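Local structure of histidinol dehydrogenase (Elizabethkingia anophelis NUHP1, 6AN0) at residues A[82-85]-A[86-89]; A[319-322]-A[323-327]; A[336-339]-A[340-343]; A[383-386]-A[387-391]; A[427-430]-A[431-434]. The protein probably catalyses the two successive NAD-dependent oxidations that turn L-histidinol into L-histidine, the last step of histidine biosynthesis, with the help of zinc. All blocks are in the same frame, centred on the assembly; numbering follows the deposited sequence.

Contact 1 (A[82-85]-A[86-89])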
loop_
_atom_site.group_PDB
_atom_site.type_symbol
_atom_site.label_atom_id
_atom_site.label_comp_id
_atom_site.label_asym_id
_atom_site.label_seq_id
_atom_site.Cartn_x
_atom_site.Cartn_y
_atom_site.Cartn_z
ATOM N N VAL A 82 -28.574 -5.247 -22.632
ATOM C CA VAL A 82 -28.602 -4.208 -21.611
ATOM C C VAL A 82 -29.553 -3.111 -22.068
ATOM O O VAL A 82 -29.414 -2.584 -23.179
ATOM C CB VAL A 82 -27.199 -3.645 -21.345
ATOM C CG1 VAL A 82 -27.264 -2.620 -20.221
ATOM C CG2 VAL A 82 -26.233 -4.777 -21.004
ATOM N N SER A 83 -30.512 -2.764 -21.212
ATOM C CA SER A 83 -31.551 -1.812 -21.573
ATOM C C SER A 83 -30.971 -0.413 -21.764
ATOM O O SER A 83 -29.919 -0.066 -21.223
ATOM C CB SER A 83 -32.634 -1.763 -20.496
ATOM O OG SER A 83 -32.227 -0.938 -19.412
ATOM N N ASP A 84 -31.696 0.404 -22.535
ATOM C CA ASP A 84 -31.253 1.775 -22.772
ATOM C C ASP A 84 -31.188 2.577 -21.474
ATOM O O ASP A 84 -30.276 3.388 -21.287
ATOM C CB ASP A 84 -32.181 2.458 -23.777
ATOM C CG ASP A 84 -31.985 1.946 -25.195
ATOM O OD1 ASP A 84 -30.853 1.540 -25.537
ATOM O OD2 ASP A 84 -32.966 1.955 -25.971
ATOM N N GLU A 85 -32.144 2.362 -20.561
ATOM C CA GLU A 85 -32.146 3.125 -19.312
ATOM C C GLU A 85 -30.976 2.739 -18.411
ATOM O O GLU A 85 -30.426 3.589 -17.700
ATOM C CB GLU A 85 -33.461 2.933 -18.566
ATOM C CG GLU A 85 -34.624 3.731 -19.115
ATOM C CD GLU A 85 -35.869 3.575 -18.265
ATOM O OE1 GLU A 85 -35.777 2.930 -17.198
ATOM O OE2 GLU A 85 -36.936 4.095 -18.661
ATOM N N LEU A 86 -30.598 1.459 -18.403
ATOM C CA LEU A 86 -29.432 1.060 -17.618
ATOM C C LEU A 86 -28.149 1.602 -18.240
ATOM O O LEU A 86 -27.258 2.077 -17.526
ATOM C CB LEU A 86 -29.375 -0.465 -17.490
ATOM C CG LEU A 86 -28.216 -1.007 -16.639
ATOM C CD1 LEU A 86 -28.208 -0.346 -15.266
ATOM C CD2 LEU A 86 -28.303 -2.516 -16.504
ATOM N N ILE A 87 -28.052 1.558 -19.573
ATOM C CA ILE A 87 -26.897 2.119 -20.271
ATOM C C ILE A 87 -26.685 3.574 -19.870
ATOM O O ILE A 87 -25.563 4.008 -19.579
ATOM C CB ILE A 87 -27.084 1.979 -21.793
ATOM C CG1 ILE A 87 -26.768 0.550 -22.239
ATOM C CG2 ILE A 87 -26.242 3.009 -22.537
ATOM C CD1 ILE A 87 -27.001 0.317 -23.724
ATOM N N GLN A 88 -27.768 4.348 -19.849
ATOM C CA GLN A 88 -27.669 5.759 -19.488
ATOM C C GLN A 88 -27.199 5.927 -18.047
ATOM O O GLN A 88 -26.378 6.807 -17.749
ATOM C CB GLN A 88 -29.027 6.427 -19.706
ATOM C CG GLN A 88 -29.129 7.860 -19.246
ATOM C CD GLN A 88 -30.453 8.480 -19.662
ATOM O OE1 GLN A 88 -30.716 8.666 -20.851
ATOM N NE2 GLN A 88 -31.306 8.776 -18.683
ATOM N N ALA A 89 -27.706 5.090 -17.139
ATOM C CA ALA A 89 -27.302 5.176 -15.740
ATOM C C ALA A 89 -25.832 4.812 -15.562
ATOM O O ALA A 89 -25.110 5.468 -14.799
ATOM C CB ALA A 89 -28.189 4.267 -14.884
#

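Contact 2 (A[319-322]-A[323-327])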
loop_
_atom_site.group_PDB
_atom_site.type_symbol
_atom_site.label_atom_id
_atom_site.label_comp_id
_atom_site.label_asym_id
_atom_site.label_seq_id
_atom_site.Cartn_x
_atom_site.Cartn_y
_atom_site.Cartn_z
ATOM N N LYS A 319 -18.837 12.446 21.647
ATOM C CA LYS A 319 -18.682 11.068 22.110
ATOM C C LYS A 319 -18.943 10.075 20.982
ATOM O O LYS A 319 -18.241 9.059 20.864
ATOM C CB LYS A 319 -19.625 10.785 23.280
ATOM C CG LYS A 319 -18.931 10.587 24.604
ATOM C CD LYS A 319 -19.941 10.291 25.695
ATOM C CE LYS A 319 -19.346 10.507 27.070
ATOM N NZ LYS A 319 -20.365 10.289 28.122
ATOM N N CYS A 320 -19.957 10.344 20.154
ATOM C CA CYS A 320 -20.238 9.470 19.019
ATOM C C CYS A 320 -19.043 9.388 18.078
ATOM O O CYS A 320 -18.692 8.301 17.604
ATOM C CB CYS A 320 -21.472 9.963 18.261
ATOM S SG CYS A 320 -23.049 9.825 19.154
ATOM N N ILE A 321 -18.418 10.536 17.784
ATOM C CA ILE A 321 -17.237 10.562 16.921
ATOM C C ILE A 321 -16.105 9.751 17.543
ATOM O O ILE A 321 -15.389 9.019 16.846
ATOM C CB ILE A 321 -16.798 12.018 16.661
ATOM C CG1 ILE A 321 -17.891 12.812 15.928
ATOM C CG2 ILE A 321 -15.474 12.059 15.890
ATOM C CD1 ILE A 321 -17.962 12.535 14.455
ATOM N N ALA A 322 -15.911 9.887 18.862
ATOM C CA ALA A 322 -14.851 9.140 19.531
ATOM C C ALA A 322 -15.107 7.641 19.449
ATOM O O ALA A 322 -14.184 6.864 19.189
ATOM C CB ALA A 322 -14.712 9.593 20.991
ATOM N N PHE A 323 -16.358 7.213 19.642
ATOM C CA PHE A 323 -16.694 5.808 19.412
ATOM C C PHE A 323 -16.402 5.411 17.970
ATOM O O PHE A 323 -15.804 4.357 17.709
ATOM C CB PHE A 323 -18.161 5.549 19.760
ATOM C CG PHE A 323 -18.558 4.096 19.700
ATOM C CD1 PHE A 323 -18.736 3.367 20.868
ATOM C CD2 PHE A 323 -18.764 3.458 18.479
ATOM C CE1 PHE A 323 -19.104 2.028 20.820
ATOM C CE2 PHE A 323 -19.124 2.128 18.420
ATOM C CZ PHE A 323 -19.299 1.405 19.601
ATOM N N SER A 324 -16.818 6.248 17.009
ATOM C CA SER A 324 -16.606 5.912 15.603
ATOM C C SER A 324 -15.121 5.775 15.285
ATOM O O SER A 324 -14.718 4.894 14.513
ATOM C CB SER A 324 -17.248 6.976 14.703
ATOM O OG SER A 324 -17.111 6.633 13.330
ATOM N N ASN A 325 -14.290 6.642 15.871
ATOM C CA ASN A 325 -12.857 6.595 15.603
ATOM C C ASN A 325 -12.226 5.320 16.159
ATOM O O ASN A 325 -11.277 4.786 15.570
ATOM C CB ASN A 325 -12.170 7.842 16.178
ATOM C CG ASN A 325 -12.461 9.115 15.367
ATOM O OD1 ASN A 325 -12.762 9.058 14.171
ATOM N ND2 ASN A 325 -12.334 10.272 16.020
ATOM N N LEU A 326 -12.753 4.806 17.271
ATOM C CA LEU A 326 -12.299 3.516 17.789
ATOM C C LEU A 326 -12.781 2.358 16.915
ATOM O O LEU A 326 -12.071 1.357 16.758
ATOM C CB LEU A 326 -12.788 3.330 19.230
ATOM C CG LEU A 326 -12.223 4.284 20.287
ATOM C CD1 LEU A 326 -12.800 3.979 21.667
ATOM C CD2 LEU A 326 -10.717 4.216 20.317
ATOM N N TYR A 327 -13.993 2.468 16.353
ATOM C CA TYR A 327 -14.554 1.394 15.529
ATOM C C TYR A 327 -13.902 1.341 14.145
ATOM O O TYR A 327 -13.682 0.250 13.594
ATOM C CB TYR A 327 -16.067 1.592 15.405
ATOM C CG TYR A 327 -16.798 0.553 14.574
ATOM C CD1 TYR A 327 -17.175 -0.671 15.120
ATOM C CD2 TYR A 327 -17.126 0.807 13.250
ATOM C CE1 TYR A 327 -17.851 -1.613 14.356
ATOM C CE2 TYR A 327 -17.801 -0.121 12.481
ATOM C CZ TYR A 327 -18.163 -1.330 13.040
ATOM O OH TYR A 327 -18.837 -2.250 12.279
#

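Contact 3 (A[336-339]-A[340-343])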
loop_
_atom_site.group_PDB
_atom_site.type_symbol
_atom_site.label_atom_id
_atom_site.label_comp_id
_atom_site.label_asym_id
_atom_site.label_seq_id
_atom_site.Cartn_x
_atom_site.Cartn_y
_atom_site.Cartn_z
ATOM N N ILE A 336 -26.228 14.583 10.802
ATOM C CA ILE A 336 -26.246 15.606 11.832
ATOM C C ILE A 336 -26.184 16.972 11.180
ATOM O O ILE A 336 -25.839 17.124 10.004
ATOM C CB ILE A 336 -25.084 15.482 12.840
ATOM C CG1 ILE A 336 -23.745 15.762 12.118
ATOM C CG2 ILE A 336 -25.125 14.145 13.561
ATOM C CD1 ILE A 336 -22.509 15.463 12.932
ATOM N N GLU A 337 -26.532 17.953 11.999
ATOM C CA GLU A 337 -26.429 19.364 11.686
ATOM C C GLU A 337 -24.971 19.801 11.614
ATOM O O GLU A 337 -24.145 19.380 12.431
ATOM C CB GLU A 337 -27.138 20.134 12.794
ATOM C CG GLU A 337 -27.764 21.432 12.415
ATOM C CD GLU A 337 -28.748 21.877 13.473
ATOM O OE1 GLU A 337 -28.378 21.910 14.672
ATOM O OE2 GLU A 337 -29.908 22.161 13.113
ATOM N N ASN A 338 -24.668 20.670 10.644
ATOM C CA ASN A 338 -23.410 21.422 10.604
ATOM C C ASN A 338 -22.188 20.497 10.617
ATOM O O ASN A 338 -21.283 20.634 11.449
ATOM C CB ASN A 338 -23.350 22.421 11.757
ATOM C CG ASN A 338 -24.434 23.479 11.658
ATOM O OD1 ASN A 338 -24.794 23.904 10.559
ATOM N ND2 ASN A 338 -24.968 23.896 12.796
ATOM N N THR A 339 -22.152 19.565 9.656
ATOM C CA THR A 339 -21.082 18.574 9.629
ATOM C C THR A 339 -19.710 19.214 9.497
ATOM O O THR A 339 -18.715 18.596 9.891
ATOM C CB THR A 339 -21.275 17.569 8.483
ATOM O OG1 THR A 339 -21.377 18.260 7.231
ATOM C CG2 THR A 339 -22.516 16.698 8.704
ATOM N N GLU A 340 -19.632 20.428 8.934
ATOM C CA GLU A 340 -18.344 21.092 8.765
ATOM C C GLU A 340 -17.649 21.344 10.092
ATOM O O GLU A 340 -16.428 21.521 10.116
ATOM C CB GLU A 340 -18.519 22.416 8.020
ATOM C CG GLU A 340 -19.310 23.463 8.799
ATOM C CD GLU A 340 -20.806 23.398 8.535
ATOM O OE1 GLU A 340 -21.282 22.409 7.925
ATOM O OE2 GLU A 340 -21.507 24.346 8.934
ATOM N N ASN A 341 -18.390 21.360 11.198
ATOM C CA ASN A 341 -17.782 21.538 12.504
ATOM C C ASN A 341 -17.209 20.246 13.075
ATOM O O ASN A 341 -16.576 20.292 14.133
ATOM C CB ASN A 341 -18.807 22.131 13.470
ATOM C CG ASN A 341 -19.260 23.516 13.046
ATOM O OD1 ASN A 341 -18.560 24.205 12.306
ATOM N ND2 ASN A 341 -20.438 23.924 13.502
ATOM N N TYR A 342 -17.408 19.106 12.404
ATOM C CA TYR A 342 -17.042 17.808 12.957
ATOM C C TYR A 342 -16.107 16.977 12.090
ATOM O O TYR A 342 -15.470 16.063 12.625
ATOM C CB TYR A 342 -18.307 16.973 13.249
ATOM C CG TYR A 342 -19.236 17.685 14.204
ATOM C CD1 TYR A 342 -18.978 17.710 15.570
ATOM C CD2 TYR A 342 -20.358 18.359 13.739
ATOM C CE1 TYR A 342 -19.822 18.388 16.449
ATOM C CE2 TYR A 342 -21.203 19.034 14.614
ATOM C CZ TYR A 342 -20.930 19.045 15.961
ATOM O OH TYR A 342 -21.779 19.718 16.826
ATOM N N THR A 343 -16.013 17.241 10.781
ATOM C CA THR A 343 -15.248 16.340 9.921
ATOM C C THR A 343 -13.762 16.328 10.280
ATOM O O THR A 343 -13.084 15.314 10.055
ATOM C CB THR A 343 -15.436 16.700 8.439
ATOM O OG1 THR A 343 -15.184 18.089 8.235
ATOM C CG2 THR A 343 -16.855 16.377 7.959
HETATM O O HOH W 1 -24.627 19.738 14.864
#

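Contact 4 (A[383-386]-A[387-391]). With EDO (1,2-ethanediol), chain D.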
loop_
_atom_site.group_PDB
_atom_site.type_symbol
_atom_site.label_atom_id
_atom_site.label_comp_id
_atom_site.label_asym_id
_atom_site.label_seq_id
_atom_site.Cartn_x
_atom_site.Cartn_y
_atom_site.Cartn_z
ATOM N N SER A 383 -6.320 2.879 2.942
ATOM C CA SER A 383 -7.271 3.754 2.266
ATOM C C SER A 383 -8.165 2.937 1.341
ATOM O O SER A 383 -7.861 1.799 0.992
ATOM C CB SER A 383 -6.559 4.833 1.425
ATOM O OG SER A 383 -5.626 5.585 2.187
ATOM N N GLY A 384 -9.266 3.543 0.916
ATOM C CA GLY A 384 -9.998 2.979 -0.201
ATOM C C GLY A 384 -9.180 3.043 -1.477
ATOM O O GLY A 384 -8.208 3.799 -1.590
ATOM N N VAL A 385 -9.552 2.208 -2.447
ATOM C CA VAL A 385 -8.888 2.270 -3.749
ATOM C C VAL A 385 -9.017 3.677 -4.330
ATOM O O VAL A 385 -10.064 4.325 -4.215
ATOM C CB VAL A 385 -9.474 1.208 -4.697
ATOM C CG1 VAL A 385 -8.990 1.426 -6.133
ATOM C CG2 VAL A 385 -9.062 -0.195 -4.220
ATOM N N SER A 386 -7.943 4.162 -4.955
ATOM C CA SER A 386 -7.960 5.467 -5.627
ATOM C C SER A 386 -6.966 5.427 -6.778
ATOM O O SER A 386 -6.382 4.383 -7.083
ATOM C CB SER A 386 -7.635 6.603 -4.645
ATOM O OG SER A 386 -6.251 6.586 -4.291
ATOM N N LEU A 387 -6.768 6.573 -7.435
ATOM C CA LEU A 387 -5.747 6.623 -8.474
ATOM C C LEU A 387 -4.388 6.174 -7.932
ATOM O O LEU A 387 -3.625 5.500 -8.639
ATOM C CB LEU A 387 -5.656 8.042 -9.045
ATOM C CG LEU A 387 -4.787 8.149 -10.287
ATOM C CD1 LEU A 387 -5.438 7.430 -11.440
ATOM C CD2 LEU A 387 -4.607 9.627 -10.593
ATOM N N ASP A 388 -4.083 6.533 -6.670
ATOM C CA ASP A 388 -2.830 6.142 -6.017
ATOM C C ASP A 388 -2.598 4.634 -6.032
ATOM O O ASP A 388 -1.448 4.182 -5.948
ATOM C CB ASP A 388 -2.817 6.571 -4.546
ATOM C CG ASP A 388 -3.072 8.053 -4.338
ATOM O OD1 ASP A 388 -3.495 8.752 -5.279
ATOM O OD2 ASP A 388 -2.862 8.507 -3.196
ATOM N N SER A 389 -3.675 3.843 -6.049
ATOM C CA SER A 389 -3.546 2.392 -5.969
ATOM C C SER A 389 -2.956 1.789 -7.233
ATOM O O SER A 389 -2.536 0.629 -7.210
ATOM C CB SER A 389 -4.917 1.741 -5.700
ATOM O OG SER A 389 -5.597 2.388 -4.646
ATOM N N PHE A 390 -2.932 2.537 -8.334
ATOM C CA PHE A 390 -2.597 1.980 -9.637
ATOM C C PHE A 390 -1.262 2.477 -10.168
ATOM O O PHE A 390 -0.910 2.179 -11.318
ATOM C CB PHE A 390 -3.721 2.299 -10.630
ATOM C CG PHE A 390 -5.026 1.614 -10.296
ATOM C CD1 PHE A 390 -5.303 0.341 -10.798
ATOM C CD2 PHE A 390 -5.949 2.225 -9.457
ATOM C CE1 PHE A 390 -6.495 -0.299 -10.492
ATOM C CE2 PHE A 390 -7.143 1.595 -9.139
ATOM C CZ PHE A 390 -7.413 0.322 -9.662
ATOM N N ILE A 391 -0.505 3.222 -9.361
ATOM C CA ILE A 391 0.727 3.858 -9.802
ATOM C C ILE A 391 1.843 3.552 -8.815
ATOM O O ILE A 391 1.608 3.124 -7.683
ATOM C CB ILE A 391 0.556 5.387 -9.940
ATOM C CG1 ILE A 391 0.139 5.985 -8.590
ATOM C CG2 ILE A 391 -0.479 5.698 -10.998
ATOM C CD1 ILE A 391 0.182 7.522 -8.543
HETATM C C1 EDO D . -5.611 0.987 -1.447
HETATM O O1 EDO D . -4.721 1.963 -2.005
HETATM C C2 EDO D . -5.672 -0.129 -2.482
HETATM O O2 EDO D . -4.327 -0.449 -2.803
#

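Contact 5 (A[427-430]-A[431-434])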
loop_
_atom_site.group_PDB
_atom_site.type_symbol
_atom_site.label_atom_id
_atom_site.label_comp_id
_atom_site.label_asym_id
_atom_site.label_seq_id
_atom_site.Cartn_x
_atom_site.Cartn_y
_atom_site.Cartn_z
ATOM N N VAL A 427 31.340 10.061 -2.796
ATOM C CA VAL A 427 31.321 11.520 -2.686
ATOM C C VAL A 427 32.720 12.092 -2.902
ATOM O O VAL A 427 32.909 13.048 -3.663
ATOM C CB VAL A 427 30.753 11.946 -1.315
ATOM C CG1 VAL A 427 30.882 13.477 -1.119
ATOM C CG2 VAL A 427 29.314 11.496 -1.154
ATOM N N SER A 428 33.719 11.488 -2.253
ATOM C CA SER A 428 35.075 12.031 -2.289
ATOM C C SER A 428 35.590 12.203 -3.716
ATOM O O SER A 428 36.230 13.213 -4.027
ATOM C CB SER A 428 36.014 11.135 -1.481
ATOM O OG SER A 428 35.509 10.945 -0.169
ATOM N N VAL A 429 35.313 11.241 -4.606
ATOM C CA VAL A 429 35.847 11.361 -5.963
ATOM C C VAL A 429 35.228 12.541 -6.709
ATOM O O VAL A 429 35.900 13.185 -7.526
ATOM C CB VAL A 429 35.681 10.045 -6.746
ATOM C CG1 VAL A 429 36.498 8.949 -6.090
ATOM C CG2 VAL A 429 34.202 9.649 -6.876
ATOM N N ARG A 430 33.961 12.860 -6.446
ATOM C CA ARG A 430 33.374 14.052 -7.059
ATOM C C ARG A 430 34.028 15.324 -6.527
ATOM O O ARG A 430 34.393 16.216 -7.302
ATOM C CB ARG A 430 31.861 14.095 -6.825
ATOM C CG ARG A 430 31.013 13.460 -7.924
ATOM C CD ARG A 430 30.620 12.051 -7.547
ATOM N NE ARG A 430 29.622 11.452 -8.438
ATOM C CZ ARG A 430 29.299 10.162 -8.408
ATOM N NH1 ARG A 430 29.894 9.364 -7.528
ATOM N NH2 ARG A 430 28.384 9.661 -9.238
ATOM N N LEU A 431 34.182 15.430 -5.205
ATOM C CA LEU A 431 34.761 16.641 -4.631
ATOM C C LEU A 431 36.187 16.859 -5.115
ATOM O O LEU A 431 36.564 17.982 -5.464
ATOM C CB LEU A 431 34.727 16.574 -3.108
ATOM C CG LEU A 431 33.363 16.349 -2.467
ATOM C CD1 LEU A 431 33.505 16.238 -0.952
ATOM C CD2 LEU A 431 32.363 17.446 -2.860
ATOM N N LYS A 432 37.000 15.798 -5.141
ATOM C CA LYS A 432 38.379 15.962 -5.590
ATOM C C LYS A 432 38.440 16.359 -7.060
ATOM O O LYS A 432 39.336 17.108 -7.463
ATOM C CB LYS A 432 39.177 14.679 -5.347
ATOM C CG LYS A 432 39.306 14.280 -3.879
ATOM C CD LYS A 432 40.387 13.215 -3.686
ATOM C CE LYS A 432 39.961 12.118 -2.703
ATOM N NZ LYS A 432 39.342 10.922 -3.370
ATOM N N SER A 433 37.485 15.884 -7.865
ATOM C CA SER A 433 37.450 16.212 -9.287
ATOM C C SER A 433 37.197 17.699 -9.508
ATOM O O SER A 433 37.836 18.322 -10.362
ATOM C CB SER A 433 36.371 15.378 -9.975
ATOM O OG SER A 433 36.276 15.684 -11.349
ATOM N N LEU A 434 36.264 18.279 -8.748
ATOM C CA LEU A 434 35.994 19.712 -8.846
ATOM C C LEU A 434 37.109 20.532 -8.211
ATOM O O LEU A 434 37.435 21.623 -8.695
ATOM C CB LEU A 434 34.656 20.031 -8.182
ATOM C CG LEU A 434 33.455 19.256 -8.723
ATOM C CD1 LEU A 434 32.266 19.309 -7.762
ATOM C CD2 LEU A 434 33.071 19.795 -10.096
#

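Contact 1 (A[82-85]-A[86-89])
V82, just ahead of the helix 84-102, lays one methyl against L86 and I87 of the first turn. S83 sits between as the N-cap residue. Its OG accepts a hydrogen bond from L86 N at 3.1 Å, and the bond is fairly straight, with 161° at the hydrogen. The chi1 of 81° holds OG between the backbone N and the carbonyl carbon, which turns it back over the start of the helix. OG also rests 3.5 Å from L86 CB.

I87 can be followed outward from its root. CB is close to the carbonyl oxygens of both S83 and D84. CG1 comes within 3.4 Å of S83 O and, on its way out, within 3.8 Å of V82 CG1. This pairing of the residue before the N-cap with the fourth residue of the helix is a hydrophobic staple. CD1 ends near V82 O. The chain is therefore laid back over the residues before the helix. L86 meets the same valine methyl from its own branch, with V82 CG1 to L86 CD2 at 3.9 Å.

Regular helix bonds begin at once. I87 N donates to S83 O at 3.0 Å, Q88 N to D84 O, and A89 N to E85 O.

Beyond the turn, V82 and I87 pack on Y177 of helix 173-181. L86 packs on A417 of the second subunit, and A89 on its G410. The contact thus joins a polar cap to an apolar patch. S83 OG takes up a first-turn N-H, whose partner four residues back would lie outside the helix, while V82 extends the apolar side ahead of the helix.

Contact 2 (A[319-322]-A[323-327])
I321 and N325 meet one turn apart in the helix 317-327. This is the helix of a beta-alpha-beta crossover: it connects the parallel strands 310-313 and 331-335, and it packs on strands 242-247 and 271-276 of the same sheet. I321 CG2 lies 3.6 Å from N325 ND2, and the two side chains cross at a slant. N325 has its CG anti to the carbonyl carbon (chi1 -73°), which folds the amide back over the preceding turn. N325 CG comes within 3.3 Å of I321 O.

That carbonyl is bonded to the backbone, not to the amide: N325 N donates to I321 O at 2.8 Å. The neighbouring rungs are F323 N to K319 O, S324 N to C320 O at 2.8 Å, and L326 N to A322 O at 3.2 Å.

The amide is fixed from outside the helix. OD1 accepts from T347 N, and ND2 donates to K345 O, so both of its ends are held and its rotation is set. On the sheet side, C320 and I321 pack on I246, S324 on L244, and F323 on L275. W20 meets the F323 ring edge-to-face.

L326 CG stands 3.4 Å from A322 O, the acceptor of its own backbone N-H.

Contact 3 (A[336-339]-A[340-343])
E340 and N338 meet in two overlapping beta turns of type I, N338-N341 and T339-Y342, in the loop between strands 331-335 and 351-354 of the parallel sheet. E340 bends at chi2 (-90°) and brings its carboxylate back over N338. E340 OE1 comes within 3.4 Å of N338 C. The carboxylate plane is turned 68° from that of the N338 amide.

N341 follows. Its N donates to N338 O at 3.0 Å, which closes the first turn and reverses the chain. Its ND2 lies 3.7 Å from N338 CB.

Y342 carries the apolar part. Its N donates to T339 O at 2.9 Å and closes the second turn. The ring meets I336 CD1 at CD2, 3.7 Å away, and E337 O lies at the ring edge, 3.7 Å from CE2. I336 and Y342 also pack on I317 of helix 317-327.

T343 adds a weak bond from its N to T339 O, which therefore takes two N-H groups. Both T339 and T343 touch L354 of strand 351-354. T343 O accepts from R124 NH2 of the second subunit. CG2 of T343 comes to rest 3.5 Å from T339 O.

Contact 4 (A[383-386]-A[387-391])
S386 and S389 are tied together by two bonds in the loop that leads into strand 391-399. S386 N donates to S389 OG at 3.0 Å and nearly straight, 168° at the hydrogen. S389 N donates back to S386 O at 2.9 Å. S389 has OG anti to its carbonyl carbon (chi1 -48°), which lets the hydroxyl reach back to the chain before the short 3-10 turn 387-389.

The tight side is apolar. V385 CG1 meets F390 CE2 at 3.5 Å, and the two side chains cross at about a right angle. S386 O lies at the edge of the same ring, 3.2 Å from CD2. F213 stacks on this ring, and P150, A151 and A154 of helix 142-154 pack against it.

The other side is looser and polar. A molecule of 1,2-ethanediol, probably from the crystallisation liquor, sits there with O1 2.8 Å from S389 OG in a hydrogen bond. Its C2 is 3.8 Å from V385 CG2. S386 OG takes a weak bond from D388 N. The D388 carboxylate lies beside S386 OG and forms a salt bridge with K393 of the second subunit, a residue lining the pocket of a bound histidine.

The chemistry is thus divided. S389 OG serves both the backbone and a small diol, while the charge of D388 is probably balanced across the subunit interface, near the bound histidine.

Contact 5 (A[427-430]-A[431-434])
L431, R430 and K432 bury the most surface in this turn of the helix 421-435, close to the C-terminus. The same helix carries H423, a probable zinc ligand, one turn before V427. L431 lies beside V427, one turn earlier, and points the same way. L431 CD1 meets V427 CG1 at 3.8 Å, and L431 CG lies 3.5 Å from V427 O. The same carbonyl accepts L431 N at 3.1 Å. V427 and L431 pack on E412 of helix 401-417, and V427 also packs on I411.

R430 turns the other way. Its link to the next turn is through the backbone: R430 O accepts L434 N at 3.1 Å. The side chain bends at chi2 (98°) and carries the guanidinium off to other partners. NH2 forms a salt bridge with D259 of the second subunit, NE donates to N356 O of that subunit, and NH1 to A426 O of its own chain. These three bonds, through NE, NH1 and NH2, probably fix the buried guanidinium.

K432 curls back over S428. Its N donates to S428 O at 2.9 Å and 170°, and its CG lies 3.3 Å from that oxygen. Bends at chi3 and chi4 bring NZ to 3.8 Å from S428 CB.

V429 and S433 pack on F255 of the second subunit. The contact thus joins an apolar pair, V427 and L431, to an arginine whose charge is probably balanced by D259 of the second subunit.

How the contacts relate
The five contacts follow one another along the chain without overlap. Contacts 2 and 3 are closest, with centres about 15 Å apart: helix 317-327 and the loop after strand 331-335 both belong to the region of the six-stranded parallel sheet. Contact 4 precedes strand 391-399 of the mixed sheet and lies about 9 Å from the centre of the chain. Contact 1 begins helix 84-102, with its centre about 28 Å from that of contact 4. Contact 5 stands far out on the C-terminal helix 421-435, about 67 Å from contact 1 between centres. Contacts 1, 3, 4 and 5 touch the second subunit, so the dimer interface draws on widely separated parts of the fold.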